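Local coordinates for protein URE2 (Lodderomyces elongisporus NRRL YB-4239, PDB 4EXJ) that is of unknown function but belongs to the glutathione S-transferase superfamily and may, like its namesake Ure2, take part in transcription regulation, at residues F143-F156 with L188-A202. Sequence-based numbering, arbitrary orientation.
Sequences FAFMETKLSGRDWF and LKENFPNVEKWFQRA
Segment 143-156, on helix 129-149, meets helix 193-202 in the all-helical C-terminal domain of this glutathione S-transferase fold, the two short axes approaching to 8.1 Å at an angle of 74°. The backbones come closest at Glu147 and Asn194; from Leu150 to Arg153 the chain makes a type II beta turn and then runs on beside Trp198 and Arg201.

The Glu147 carboxylate takes the backbone N-H groups of the first turn of helix 193-202, just after Phe192 at the N-cap position. Its side chain leaves the helix with CG opposite the backbone N (chi1 -180°) and bends at chi2, so that OE2 accepts from Asn194 N at 3.0 Å and OE1 from Val195 N, each from the syn side but tilted out of the carboxylate plane. The carboxylate lies almost flat over the Asn194 side-chain amide, and the helix's N-terminal end would favour its negative charge. Asn194 answers with ND2 donating nearly straight to Glu147 O, at 3.1 Å.

Leu188 CD2 sits over the centre of one face of the Phe143 ring, while Phe143 CB sits over the middle of the Phe192 ring. Farther along, Leu150 CD1 packs on Trp198 CB at 3.5 Å, and the edge of Phe156 points into the face of the Trp198 indole. Asp165 accepts from both Trp198 NE1 and Phe156 N, which ties this pair to helix 163-179.

At the far end, Arg201 CD lies over the six-membered ring of Trp155. Asp154 OD1 lies over the guanidinium face, a long salt bridge of charge alone, while a bent bond (131°) runs from Arg201 NH1 to Asp154 O at 2.9 Å.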
ATOM      1  N   PHE B 143      -8.144   5.579  12.490  1.00 23.68           N
ATOM      2  CA  PHE B 143      -8.260   6.845  13.186  1.00 23.50           C
ATOM      3  C   PHE B 143      -7.494   6.835  14.508  1.00 21.72           C
ATOM      4  O   PHE B 143      -6.879   7.841  14.844  1.00 24.50           O
ATOM      5  CB  PHE B 143      -9.736   7.253  13.386  1.00 20.98           C
ATOM      6  CG  PHE B 143     -10.426   7.617  12.093  1.00 22.94           C
ATOM      7  CD1 PHE B 143      -9.784   8.423  11.170  1.00 27.66           C
ATOM      8  CD2 PHE B 143     -11.684   7.134  11.796  1.00 31.54           C
ATOM      9  CE1 PHE B 143     -10.395   8.758   9.967  1.00 35.37           C
ATOM     10  CE2 PHE B 143     -12.290   7.460  10.580  1.00 32.81           C
ATOM     11  CZ  PHE B 143     -11.638   8.279   9.686  1.00 28.26           C
ATOM     12  N   ALA B 144      -7.486   5.698  15.199  1.00 24.35           N
ATOM     13  CA  ALA B 144      -6.690   5.585  16.440  1.00 26.54           C
ATOM     14  C   ALA B 144      -5.216   5.831  16.129  1.00 27.59           C
ATOM     15  O   ALA B 144      -4.515   6.532  16.859  1.00 25.98           O
ATOM     16  CB  ALA B 144      -6.878   4.247  17.105  1.00 26.86           C
ATOM     17  N   PHE B 145      -4.756   5.254  15.024  1.00 23.15           N
ATOM     18  CA  PHE B 145      -3.378   5.413  14.597  1.00 26.91           C
ATOM     19  C   PHE B 145      -3.077   6.867  14.251  1.00 23.48           C
ATOM     20  O   PHE B 145      -2.052   7.418  14.651  1.00 23.86           O
ATOM     21  CB  PHE B 145      -3.115   4.541  13.369  1.00 24.00           C
ATOM     22  CG  PHE B 145      -1.763   4.752  12.767  1.00 25.09           C
ATOM     23  CD1 PHE B 145      -0.656   4.135  13.322  1.00 28.19           C
ATOM     24  CD2 PHE B 145      -1.595   5.567  11.665  1.00 25.24           C
ATOM     25  CE1 PHE B 145       0.601   4.324  12.768  1.00 34.91           C
ATOM     26  CE2 PHE B 145      -0.352   5.778  11.121  1.00 26.63           C
ATOM     27  CZ  PHE B 145       0.751   5.142  11.665  1.00 35.45           C
ATOM     28  N   MET B 146      -3.972   7.499  13.483  1.00 22.11           N
ATOM     29  CA  MET B 146      -3.739   8.858  13.044  1.00 22.55           C
ATOM     30  C   MET B 146      -3.740   9.796  14.249  1.00 23.08           C
ATOM     31  O   MET B 146      -2.960  10.745  14.309  1.00 26.20           O
ATOM     32  CB  MET B 146      -4.786   9.296  12.011  1.00 25.21           C
ATOM     33  CG  MET B 146      -4.660   8.518  10.692  1.00 22.81           C
ATOM     34  SD  MET B 146      -6.107   8.786   9.616  1.00 24.75           S
ATOM     35  CE  MET B 146      -5.909  10.465   9.104  1.00 26.62           C
ATOM     36  N   GLU B 147      -4.612   9.494  15.197  1.00 23.31           N
ATOM     37  CA  GLU B 147      -4.746  10.340  16.373  1.00 25.90           C
ATOM     38  C   GLU B 147      -3.434  10.339  17.144  1.00 31.97           C
ATOM     39  O   GLU B 147      -2.963  11.393  17.588  1.00 29.37           O
ATOM     40  CB  GLU B 147      -5.897   9.830  17.229  1.00 25.22           C
ATOM     41  CG  GLU B 147      -6.125  10.659  18.492  1.00 32.66           C
ATOM     42  CD  GLU B 147      -6.871  11.955  18.209  1.00 41.18           C
ATOM     43  OE1 GLU B 147      -7.233  12.208  17.047  1.00 35.15           O
ATOM     44  OE2 GLU B 147      -7.113  12.736  19.148  1.00 32.52           O
ATOM     45  N   THR B 148      -2.847   9.156  17.271  1.00 25.23           N
ATOM     46  CA  THR B 148      -1.561   8.967  17.951  1.00 31.53           C
ATOM     47  C   THR B 148      -0.437   9.660  17.192  1.00 31.53           C
ATOM     48  O   THR B 148       0.364  10.391  17.783  1.00 31.44           O
ATOM     49  CB  THR B 148      -1.230   7.453  18.150  1.00 29.61           C
ATOM     50  OG1 THR B 148      -2.163   6.859  19.071  1.00 30.31           O
ATOM     51  CG2 THR B 148       0.198   7.282  18.711  1.00 30.07           C
ATOM     52  N   LYS B 149      -0.374   9.441  15.876  1.00 28.25           N
ATOM     53  CA  LYS B 149       0.667  10.040  15.046  1.00 29.40           C
ATOM     54  C   LYS B 149       0.645  11.555  15.092  1.00 30.97           C
ATOM     55  O   LYS B 149       1.691  12.198  15.004  1.00 31.44           O
ATOM     56  CB  LYS B 149       0.564   9.597  13.576  1.00 29.33           C
ATOM     57  CG  LYS B 149       0.811   8.127  13.351  1.00 36.34           C
ATOM     58  CD  LYS B 149       2.150   7.695  13.947  1.00 38.56           C
ATOM     59  CE  LYS B 149       3.308   8.105  13.067  1.00 38.46           C
ATOM     60  NZ  LYS B 149       4.577   7.421  13.499  1.00 43.72           N
ATOM     61  N   LEU B 150      -0.550  12.120  15.207  1.00 27.99           N
ATOM     62  CA  LEU B 150      -0.729  13.557  15.117  1.00 25.04           C
ATOM     63  C   LEU B 150      -0.575  14.226  16.490  1.00 35.99           C
ATOM     64  O   LEU B 150      -0.588  15.446  16.588  1.00 34.06           O
ATOM     65  CB  LEU B 150      -2.089  13.884  14.493  1.00 26.64           C
ATOM     66  CG  LEU B 150      -2.102  13.661  12.973  1.00 26.39           C
ATOM     67  CD1 LEU B 150      -3.533  13.777  12.416  1.00 26.67           C
ATOM     68  CD2 LEU B 150      -1.147  14.610  12.255  1.00 31.11           C
ATOM     69  N   SER B 151      -0.416  13.421  17.531  1.00 32.75           N
ATOM     70  CA  SER B 151      -0.258  13.964  18.881  1.00 38.06           C
ATOM     71  C   SER B 151       0.925  14.918  18.956  1.00 38.23           C
ATOM     72  O   SER B 151       2.063  14.536  18.670  1.00 38.02           O
ATOM     73  CB  SER B 151      -0.067  12.854  19.907  1.00 41.86           C
ATOM     74  OG  SER B 151      -0.020  13.419  21.213  1.00 46.68           O
ATOM     75  N   GLY B 152       0.648  16.160  19.327  1.00 39.78           N
ATOM     76  CA  GLY B 152       1.696  17.157  19.514  1.00 43.67           C
ATOM     77  C   GLY B 152       2.268  17.749  18.243  1.00 43.12           C
ATOM     78  O   GLY B 152       3.284  18.432  18.283  1.00 46.34           O
ATOM     79  N   ARG B 153       1.636  17.485  17.100  1.00 39.28           N
ATOM     80  CA  ARG B 153       2.107  18.074  15.851  1.00 38.73           C
ATOM     81  C   ARG B 153       0.999  18.643  14.987  1.00 35.97           C
ATOM     82  O   ARG B 153      -0.180  18.357  15.193  1.00 38.70           O
ATOM     83  CB  ARG B 153       2.907  17.062  15.041  1.00 42.76           C
ATOM     84  CG  ARG B 153       2.339  15.674  15.052  1.00 48.57           C
ATOM     85  CD  ARG B 153       3.385  14.728  14.501  1.00 53.16           C
ATOM     86  NE  ARG B 153       4.105  15.390  13.426  1.00 59.70           N
ATOM     87  CZ  ARG B 153       5.295  15.019  12.976  1.00 60.61           C
ATOM     88  NH1 ARG B 153       5.912  13.972  13.515  1.00 45.24           N
ATOM     89  NH2 ARG B 153       5.862  15.699  11.986  1.00 48.59           N
ATOM     90  N   ASP B 154       1.400  19.446  14.013  1.00 31.95           N
ATOM     91  CA  ASP B 154       0.447  20.060  13.096  1.00 27.55           C
ATOM     92  C   ASP B 154       0.263  19.198  11.861  1.00 30.81           C
ATOM     93  O   ASP B 154      -0.836  19.129  11.302  1.00 29.13           O
ATOM     94  CB  ASP B 154       0.936  21.430  12.666  1.00 33.24           C
ATOM     95  CG  ASP B 154       0.634  22.496  13.700  1.00 44.33           C
ATOM     96  OD1 ASP B 154      -0.018  22.168  14.712  1.00 38.54           O
ATOM     97  OD2 ASP B 154       1.038  23.649  13.478  1.00 42.54           O
ATOM     98  N   TRP B 155       1.351  18.576  11.435  1.00 28.62           N
ATOM     99  CA  TRP B 155       1.366  17.818  10.175  1.00 26.78           C
ATOM    100  C   TRP B 155       1.922  16.415  10.375  1.00 28.06           C
ATOM    101  O   TRP B 155       2.538  16.114  11.404  1.00 27.94           O
ATOM    102  CB  TRP B 155       2.196  18.545   9.136  1.00 26.41           C
ATOM    103  CG  TRP B 155       1.788  19.973   8.929  1.00 26.28           C
ATOM    104  CD1 TRP B 155       2.494  21.095   9.316  1.00 32.46           C
ATOM    105  CD2 TRP B 155       0.588  20.447   8.314  1.00 26.36           C
ATOM    106  NE1 TRP B 155       1.811  22.233   8.941  1.00 32.97           N
ATOM    107  CE2 TRP B 155       0.633  21.864   8.339  1.00 36.64           C
ATOM    108  CE3 TRP B 155      -0.523  19.817   7.738  1.00 25.56           C
ATOM    109  CZ2 TRP B 155      -0.391  22.652   7.809  1.00 31.09           C
ATOM    110  CZ3 TRP B 155      -1.537  20.607   7.222  1.00 31.65           C
ATOM    111  CH2 TRP B 155      -1.462  22.005   7.252  1.00 33.79           C
ATOM    112  N   PHE B 156       1.706  15.540   9.386  1.00 23.77           N
ATOM    113  CA  PHE B 156       2.129  14.157   9.556  1.00 26.60           C
ATOM    114  C   PHE B 156       3.633  13.978   9.609  1.00 22.65           C
ATOM    115  O   PHE B 156       4.116  13.161  10.392  1.00 29.04           O
ATOM    116  CB  PHE B 156       1.534  13.254   8.463  1.00 21.96           C
ATOM    117  CG  PHE B 156       0.198  12.667   8.846  1.00 22.95           C
ATOM    118  CD1 PHE B 156       0.114  11.598   9.724  1.00 26.18           C
ATOM    119  CD2 PHE B 156      -0.976  13.237   8.369  1.00 22.61           C
ATOM    120  CE1 PHE B 156      -1.130  11.059  10.085  1.00 26.42           C
ATOM    121  CE2 PHE B 156      -2.216  12.723   8.746  1.00 23.28           C
ATOM    122  CZ  PHE B 156      -2.292  11.641   9.601  1.00 26.01           C
ATOM    123  N   LEU B 188     -15.561  12.502  13.728  1.00 27.02           N
ATOM    124  CA  LEU B 188     -14.252  12.566  14.380  1.00 28.09           C
ATOM    125  C   LEU B 188     -14.220  13.585  15.496  1.00 33.41           C
ATOM    126  O   LEU B 188     -13.380  13.503  16.382  1.00 33.72           O
ATOM    127  CB  LEU B 188     -13.158  12.959  13.398  1.00 33.66           C
ATOM    128  CG  LEU B 188     -12.924  12.057  12.203  1.00 29.84           C
ATOM    129  CD1 LEU B 188     -11.636  12.552  11.529  1.00 29.89           C
ATOM    130  CD2 LEU B 188     -12.782  10.611  12.638  1.00 32.40           C
ATOM    131  N   LYS B 189     -15.099  14.575  15.419  1.00 35.54           N
ATOM    132  CA  LYS B 189     -15.031  15.684  16.383  1.00 42.99           C
ATOM    133  C   LYS B 189     -14.935  15.179  17.804  1.00 44.79           C
ATOM    134  O   LYS B 189     -14.158  15.695  18.603  1.00 50.74           O
ATOM    135  CB  LYS B 189     -16.249  16.598  16.257  1.00 39.70           C
ATOM    136  CG  LYS B 189     -16.239  17.478  15.027  1.00 40.58           C
ATOM    137  CD  LYS B 189     -17.451  18.404  15.044  1.00 48.15           C
ATOM    138  CE  LYS B 189     -18.042  18.588  13.653  1.00 58.68           C
ATOM    139  NZ  LYS B 189     -18.711  17.344  13.176  1.00 60.67           N
ATOM    140  N   GLU B 190     -15.725  14.153  18.097  1.00 49.32           N
ATOM    141  CA  GLU B 190     -15.872  13.618  19.442  1.00 55.80           C
ATOM    142  C   GLU B 190     -14.687  12.781  19.924  1.00 51.61           C
ATOM    143  O   GLU B 190     -14.090  13.088  20.956  1.00 54.00           O
ATOM    144  CB  GLU B 190     -17.153  12.785  19.508  1.00 57.94           C
ATOM    145  CG  GLU B 190     -18.363  13.482  18.892  1.00 69.69           C
ATOM    146  CD  GLU B 190     -19.469  12.515  18.504  1.00 83.21           C
ATOM    147  OE1 GLU B 190     -20.484  12.972  17.936  1.00 86.78           O
ATOM    148  OE2 GLU B 190     -19.324  11.300  18.761  1.00 85.70           O
ATOM    149  N   ASN B 191     -14.339  11.728  19.188  1.00 44.37           N
ATOM    150  CA  ASN B 191     -13.342  10.778  19.694  1.00 40.64           C
ATOM    151  C   ASN B 191     -11.929  10.921  19.133  1.00 35.86           C
ATOM    152  O   ASN B 191     -11.003  10.339  19.668  1.00 40.29           O
ATOM    153  CB  ASN B 191     -13.820   9.331  19.525  1.00 45.36           C
ATOM    154  CG  ASN B 191     -14.981   8.993  20.434  1.00 53.03           C
ATOM    155  OD1 ASN B 191     -16.112   8.816  19.974  1.00 52.51           O
ATOM    156  ND2 ASN B 191     -14.715   8.928  21.733  1.00 51.58           N
ATOM    157  N   PHE B 192     -11.769  11.695  18.066  1.00 32.45           N
ATOM    158  CA  PHE B 192     -10.461  11.832  17.422  1.00 27.95           C
ATOM    159  C   PHE B 192     -10.139  13.301  17.145  1.00 30.30           C
ATOM    160  O   PHE B 192     -10.037  13.752  15.988  1.00 28.23           O
ATOM    161  CB  PHE B 192     -10.401  10.974  16.137  1.00 26.59           C
ATOM    162  CG  PHE B 192     -10.745   9.525  16.355  1.00 23.24           C
ATOM    163  CD1 PHE B 192      -9.813   8.647  16.927  1.00 23.49           C
ATOM    164  CD2 PHE B 192     -11.994   9.011  15.984  1.00 25.71           C
ATOM    165  CE1 PHE B 192     -10.111   7.330  17.127  1.00 26.79           C
ATOM    166  CE2 PHE B 192     -12.290   7.658  16.182  1.00 26.88           C
ATOM    167  CZ  PHE B 192     -11.343   6.820  16.768  1.00 26.29           C
ATOM    168  N   PRO B 193      -9.981  14.087  18.216  1.00 29.92           N
ATOM    169  CA  PRO B 193      -9.822  15.536  18.071  1.00 31.69           C
ATOM    170  C   PRO B 193      -8.554  15.967  17.344  1.00 29.15           C
ATOM    171  O   PRO B 193      -8.577  16.964  16.633  1.00 30.74           O
ATOM    172  CB  PRO B 193      -9.809  16.042  19.531  1.00 33.51           C
ATOM    173  CG  PRO B 193      -9.524  14.829  20.358  1.00 34.02           C
ATOM    174  CD  PRO B 193     -10.159  13.689  19.624  1.00 32.71           C
ATOM    175  N   ASN B 194      -7.463  15.225  17.505  1.00 29.75           N
ATOM    176  CA  ASN B 194      -6.250  15.545  16.768  1.00 29.65           C
ATOM    177  C   ASN B 194      -6.461  15.389  15.260  1.00 26.06           C
ATOM    178  O   ASN B 194      -5.972  16.210  14.480  1.00 26.85           O
ATOM    179  CB  ASN B 194      -5.078  14.660  17.178  1.00 29.63           C
ATOM    180  CG  ASN B 194      -4.657  14.851  18.624  1.00 46.09           C
ATOM    181  OD1 ASN B 194      -5.001  15.841  19.264  1.00 37.86           O
ATOM    182  ND2 ASN B 194      -3.891  13.895  19.137  1.00 37.55           N
ATOM    183  N   VAL B 195      -7.147  14.313  14.864  1.00 27.74           N
ATOM    184  CA  VAL B 195      -7.381  14.095  13.436  1.00 26.53           C
ATOM    185  C   VAL B 195      -8.319  15.157  12.893  1.00 27.35           C
ATOM    186  O   VAL B 195      -8.123  15.667  11.799  1.00 24.94           O
ATOM    187  CB  VAL B 195      -7.916  12.690  13.143  1.00 24.11           C
ATOM    188  CG1 VAL B 195      -8.046  12.486  11.601  1.00 26.42           C
ATOM    189  CG2 VAL B 195      -7.002  11.641  13.802  1.00 25.66           C
ATOM    190  N   GLU B 196      -9.342  15.521  13.664  1.00 25.57           N
ATOM    191  CA  GLU B 196     -10.233  16.583  13.204  1.00 25.99           C
ATOM    192  C   GLU B 196      -9.496  17.905  12.999  1.00 26.59           C
ATOM    193  O   GLU B 196      -9.685  18.584  11.987  1.00 26.82           O
ATOM    194  CB  GLU B 196     -11.390  16.781  14.179  1.00 24.76           C
ATOM    195  CG  GLU B 196     -12.292  17.961  13.782  1.00 31.14           C
ATOM    196  CD  GLU B 196     -13.220  17.657  12.606  1.00 37.01           C
ATOM    197  OE1 GLU B 196     -13.343  16.473  12.204  1.00 33.11           O
ATOM    198  OE2 GLU B 196     -13.859  18.610  12.101  1.00 38.18           O
ATOM    199  N   LYS B 197      -8.666  18.271  13.966  1.00 26.13           N
ATOM    200  CA  LYS B 197      -7.962  19.540  13.920  1.00 28.22           C
ATOM    201  C   LYS B 197      -7.015  19.543  12.724  1.00 29.50           C
ATOM    202  O   LYS B 197      -6.925  20.504  11.976  1.00 27.98           O
ATOM    203  CB  LYS B 197      -7.170  19.734  15.207  1.00 29.69           C
ATOM    204  CG  LYS B 197      -6.521  21.091  15.336  1.00 44.46           C
ATOM    205  CD  LYS B 197      -6.250  21.426  16.803  1.00 57.92           C
ATOM    206  CE  LYS B 197      -5.322  20.404  17.444  1.00 64.09           C
ATOM    207  NZ  LYS B 197      -3.955  20.429  16.836  1.00 66.08           N
ATOM    208  N   TRP B 198      -6.321  18.430  12.546  1.00 27.61           N
ATOM    209  CA  TRP B 198      -5.439  18.290  11.417  1.00 24.75           C
ATOM    210  C   TRP B 198      -6.210  18.338  10.082  1.00 25.14           C
ATOM    211  O   TRP B 198      -5.766  18.974   9.134  1.00 25.90           O
ATOM    212  CB  TRP B 198      -4.638  16.979  11.511  1.00 26.10           C
ATOM    213  CG  TRP B 198      -4.118  16.606  10.148  1.00 21.82           C
ATOM    214  CD1 TRP B 198      -2.955  17.030   9.575  1.00 24.80           C
ATOM    215  CD2 TRP B 198      -4.776  15.780   9.159  1.00 26.22           C
ATOM    216  NE1 TRP B 198      -2.848  16.527   8.287  1.00 23.21           N
ATOM    217  CE2 TRP B 198      -3.945  15.753   8.018  1.00 23.00           C
ATOM    218  CE3 TRP B 198      -5.978  15.072   9.133  1.00 26.27           C
ATOM    219  CZ2 TRP B 198      -4.275  15.039   6.850  1.00 25.24           C
ATOM    220  CZ3 TRP B 198      -6.313  14.343   7.962  1.00 24.00           C
ATOM    221  CH2 TRP B 198      -5.460  14.346   6.843  1.00 25.91           C
ATOM    222  N   PHE B 199      -7.352  17.662   9.994  1.00 24.21           N
ATOM    223  CA  PHE B 199      -8.095  17.692   8.750  1.00 22.22           C
ATOM    224  C   PHE B 199      -8.481  19.128   8.376  1.00 24.56           C
ATOM    225  O   PHE B 199      -8.338  19.552   7.228  1.00 26.23           O
ATOM    226  CB  PHE B 199      -9.337  16.792   8.778  1.00 22.10           C
ATOM    227  CG  PHE B 199     -10.110  16.818   7.490  1.00 25.35           C
ATOM    228  CD1 PHE B 199      -9.580  16.231   6.349  1.00 26.24           C
ATOM    229  CD2 PHE B 199     -11.337  17.471   7.402  1.00 27.59           C
ATOM    230  CE1 PHE B 199     -10.271  16.257   5.156  1.00 26.42           C
ATOM    231  CE2 PHE B 199     -12.036  17.506   6.211  1.00 28.74           C
ATOM    232  CZ  PHE B 199     -11.491  16.896   5.075  1.00 28.42           C
ATOM    233  N   GLN B 200      -8.966  19.872   9.352  1.00 25.61           N
ATOM    234  CA  GLN B 200      -9.407  21.233   9.060  1.00 26.92           C
ATOM    235  C   GLN B 200      -8.248  22.103   8.575  1.00 27.27           C
ATOM    236  O   GLN B 200      -8.416  22.927   7.668  1.00 30.86           O
ATOM    237  CB  GLN B 200     -10.078  21.853  10.300  1.00 27.24           C
ATOM    238  CG  GLN B 200     -11.389  21.180  10.702  1.00 30.20           C
ATOM    239  CD  GLN B 200     -12.464  21.241   9.627  1.00 33.13           C
ATOM    240  OE1 GLN B 200     -12.446  22.105   8.754  1.00 35.99           O
ATOM    241  NE2 GLN B 200     -13.407  20.324   9.692  1.00 36.35           N
ATOM    242  N   ARG B 201      -7.068  21.932   9.162  1.00 26.14           N
ATOM    243  CA  ARG B 201      -5.939  22.730   8.715  1.00 28.05           C
ATOM    244  C   ARG B 201      -5.431  22.273   7.358  1.00 26.10           C
ATOM    245  O   ARG B 201      -4.969  23.078   6.563  1.00 28.40           O
ATOM    246  CB  ARG B 201      -4.803  22.809   9.748  1.00 32.10           C
ATOM    247  CG  ARG B 201      -3.951  21.582   9.927  1.00 39.92           C
ATOM    248  CD  ARG B 201      -2.740  21.927  10.826  1.00 41.88           C
ATOM    249  NE  ARG B 201      -3.172  22.211  12.190  1.00 38.48           N
ATOM    250  CZ  ARG B 201      -3.304  21.290  13.144  1.00 46.78           C
ATOM    251  NH1 ARG B 201      -3.026  20.001  12.906  1.00 30.36           N
ATOM    252  NH2 ARG B 201      -3.724  21.653  14.350  1.00 45.42           N
ATOM    253  N   ALA B 202      -5.533  20.974   7.086  1.00 24.73           N
ATOM    254  CA  ALA B 202      -5.092  20.475   5.789  1.00 25.40           C
ATOM    255  C   ALA B 202      -6.002  20.890   4.619  1.00 26.07           C
ATOM    256  O   ALA B 202      -5.509  21.276   3.564  1.00 26.30           O
ATOM    257  CB  ALA B 202      -4.924  18.954   5.830  1.00 24.89           C
TER
HETATM  258  O   HOH W   1      -2.342  17.425  17.046  1.00 49.49           O
HETATM  259  O   HOH W   2      -2.209  17.401  20.082  1.00 48.18           O